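Local coordinates for acyl-homoserine-lactone synthase (Pseudomonas aeruginosa, PDB 1RO5), which makes the quorum-sensing signal N-(3-oxododecanoyl)homoserine lactone from an acylated acyl carrier protein and S-adenosyl-L-methionine, at residues W100-F105 against R126-Y131. Sequence-based numbering, arbitrary orientation. Where two conformers were deposited one is given.
Sequences WELSRF and RALARY
Trp-100 and Tyr-131 form the tighter half of this buried contact. The benzo end of the indole meets the CD2 and CE2 atoms of the phenol ring obliquely: CH2 of Trp-100 comes within 3.7 Å of CE2 of Tyr-131. Beside it, CZ3 of Trp-100 lies 3.9 Å from CD2 of Tyr-131. The rings meet rim to rim and neither lies over the other; their planes are inclined by 35°. The centroids of the indole six-membered ring and the phenol are 5.9 Å apart. On the helix, with CG of Tyr-131 anti to the backbone N (chi1 -177°), the ring extends until its CD2-CE2 side reaches the indole. Tyr-55, from strand 55-61, meets the Trp-100 ring and is also touched by the Tyr-131 side chain.

The second point of contact, between Leu-102 and Leu-128, is sparser. The two side chains reach toward each other tip to tip, and a single methyl pair, CD2 of Leu-102 and CD2 of Leu-128, closes to 3.9 Å. Here the backbones stay well apart, with 9.9 Å from CA of Leu-102 to CA of Leu-128, and no hydrogen bond bridges the segments. Strand 99-107, helix 118-133 and the parallel strand 139-145 make up a beta-alpha-beta unit, and the contact is the apolar packing of its helix on its first strand. This unit belongs to the alpha-beta-alpha sandwich of the synthase, whose sequence family is grouped with the acetyltransferases.

Around the leucines, the Leu-128 side chain also touches Met-57 of strand 55-61, and that of Leu-102 touches Ile-71 of strand 64-73. Away from the strand the helix becomes more open, with Arg-130 exposed to solvent, whereas Leu-128 is buried.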
loop_
_atom_site.group_PDB
_atom_site.type_symbol
_atom_site.label_atom_id
_atom_site.label_comp_id
_atom_site.label_asym_id
_atom_site.label_seq_id
_atom_site.Cartn_x
_atom_site.Cartn_y
_atom_site.Cartn_z
ATOM N N TRP A 100 -8.659 -2.911 5.888
ATOM C CA TRP A 100 -8.421 -2.046 4.778
ATOM C C TRP A 100 -7.570 -2.783 3.793
ATOM O O TRP A 100 -6.839 -3.706 4.125
ATOM C CB TRP A 100 -7.639 -0.798 5.277
ATOM C CG TRP A 100 -8.397 0.250 6.012
ATOM C CD1 TRP A 100 -9.739 0.387 6.107
ATOM C CD2 TRP A 100 -7.837 1.334 6.764
ATOM N NE1 TRP A 100 -10.054 1.529 6.819
ATOM C CE2 TRP A 100 -8.896 2.102 7.252
ATOM C CE3 TRP A 100 -6.538 1.711 7.087
ATOM C CZ2 TRP A 100 -8.705 3.221 8.003
ATOM C CZ3 TRP A 100 -6.347 2.808 7.812
ATOM C CH2 TRP A 100 -7.431 3.573 8.264
ATOM N N GLU A 101 -7.617 -2.337 2.575
ATOM C CA GLU A 101 -6.807 -2.842 1.523
ATOM C C GLU A 101 -5.757 -1.840 1.105
ATOM O O GLU A 101 -6.027 -0.607 1.086
ATOM C CB GLU A 101 -7.675 -3.125 0.272
ATOM C CG GLU A 101 -6.756 -3.753 -0.784
ATOM C CD GLU A 101 -7.224 -3.679 -2.244
ATOM O OE1 GLU A 101 -7.791 -2.672 -2.672
ATOM O OE2 GLU A 101 -6.925 -4.603 -2.951
ATOM N N LEU A 102 -4.537 -2.349 0.868
ATOM C CA LEU A 102 -3.468 -1.554 0.316
ATOM C C LEU A 102 -3.349 -1.903 -1.170
ATOM O O LEU A 102 -3.463 -3.103 -1.576
ATOM C CB LEU A 102 -2.142 -1.851 0.983
ATOM C CG LEU A 102 -2.091 -1.864 2.496
ATOM C CD1 LEU A 102 -0.712 -2.200 2.873
ATOM C CD2 LEU A 102 -2.508 -0.456 2.993
ATOM N N SER A 103 -2.963 -0.881 -1.965
ATOM C CA SER A 103 -2.777 -1.066 -3.375
ATOM C C SER A 103 -1.867 -0.052 -3.962
ATOM O O SER A 103 -1.562 0.937 -3.326
ATOM C CB SER A 103 -4.165 -1.076 -4.094
ATOM O OG SER A 103 -4.842 0.157 -4.024
ATOM N N ARG A 104 -1.396 -0.253 -5.187
ATOM C CA ARG A 104 -0.591 0.810 -5.850
ATOM C C ARG A 104 0.658 1.247 -5.092
ATOM O O ARG A 104 0.903 2.441 -4.969
ATOM C CB ARG A 104 -1.464 2.029 -6.235
ATOM C CG ARG A 104 -2.612 1.719 -7.215
ATOM C CD ARG A 104 -2.017 1.165 -8.500
ATOM N NE ARG A 104 -2.923 1.042 -9.647
ATOM C CZ ARG A 104 -3.280 -0.127 -10.250
ATOM N NH1 ARG A 104 -2.853 -1.350 -9.849
ATOM N NH2 ARG A 104 -4.037 -0.079 -11.303
ATOM N N PHE A 105 1.495 0.298 -4.637
ATOM C CA PHE A 105 2.783 0.623 -4.038
ATOM C C PHE A 105 3.651 1.144 -5.069
ATOM O O PHE A 105 3.997 0.441 -5.943
ATOM C CB PHE A 105 3.600 -0.518 -3.322
ATOM C CG PHE A 105 2.795 -1.473 -2.528
ATOM C CD1 PHE A 105 1.461 -1.212 -2.246
ATOM C CD2 PHE A 105 3.333 -2.700 -2.184
ATOM C CE1 PHE A 105 0.636 -2.169 -1.572
ATOM C CE2 PHE A 105 2.540 -3.637 -1.475
ATOM C CZ PHE A 105 1.169 -3.327 -1.180
ATOM N N ARG A 126 5.590 1.366 9.032
ATOM C CA ARG A 126 5.583 1.815 10.424
ATOM C C ARG A 126 4.559 2.841 10.516
ATOM O O ARG A 126 3.803 2.802 11.469
ATOM C CB ARG A 126 6.895 2.441 10.961
ATOM C CG ARG A 126 8.118 1.583 10.768
ATOM C CD ARG A 126 9.440 2.095 11.422
ATOM N NE ARG A 126 10.273 0.900 11.527
ATOM C CZ ARG A 126 11.455 0.800 12.161
ATOM N NH1 ARG A 126 12.032 1.870 12.729
ATOM N NH2 ARG A 126 12.071 -0.378 12.214
ATOM N N ALA A 127 4.588 3.810 9.601
ATOM C CA ALA A 127 3.608 4.926 9.644
ATOM C C ALA A 127 2.194 4.409 9.334
ATOM O O ALA A 127 1.219 4.743 10.043
ATOM C CB ALA A 127 3.997 6.005 8.600
ATOM N N LEU A 128 2.118 3.502 8.339
ATOM C CA LEU A 128 0.834 2.976 7.951
ATOM C C LEU A 128 0.168 2.107 9.009
ATOM O O LEU A 128 -1.024 2.254 9.292
ATOM C CB LEU A 128 0.964 2.243 6.647
ATOM C CG LEU A 128 -0.267 1.870 5.861
ATOM C CD1 LEU A 128 -1.230 3.040 5.770
ATOM C CD2 LEU A 128 0.352 1.665 4.537
ATOM N N ALA A 129 0.947 1.214 9.622
ATOM C CA ALA A 129 0.374 0.299 10.604
ATOM C C ALA A 129 -0.152 1.056 11.865
ATOM O O ALA A 129 -1.075 0.656 12.531
ATOM C CB ALA A 129 1.376 -0.717 10.966
ATOM N N ARG A 130 0.470 2.167 12.153
ATOM C CA ARG A 130 0.149 2.995 13.271
ATOM C C ARG A 130 -1.119 3.827 13.063
ATOM O O ARG A 130 -1.997 3.926 13.965
ATOM C CB ARG A 130 1.361 3.957 13.453
ATOM C CG ARG A 130 1.009 5.055 14.447
ATOM C CD ARG A 130 2.100 6.008 14.822
ATOM N NE ARG A 130 1.390 7.273 15.070
ATOM C CZ ARG A 130 1.729 8.458 14.534
ATOM N NH1 ARG A 130 2.790 8.542 13.717
ATOM N NH2 ARG A 130 1.008 9.563 14.821
ATOM N N TYR A 131 -1.185 4.486 11.901
ATOM C CA TYR A 131 -2.362 5.151 11.460
ATOM C C TYR A 131 -3.505 4.173 11.389
ATOM O O TYR A 131 -4.591 4.487 11.763
ATOM C CB TYR A 131 -2.147 5.680 10.080
ATOM C CG TYR A 131 -3.349 6.478 9.537
ATOM C CD1 TYR A 131 -3.554 7.820 9.937
ATOM C CD2 TYR A 131 -4.212 5.919 8.614
ATOM C CE1 TYR A 131 -4.611 8.565 9.412
ATOM C CE2 TYR A 131 -5.318 6.658 8.070
ATOM C CZ TYR A 131 -5.531 7.975 8.502
ATOM O OH TYR A 131 -6.612 8.742 7.965
#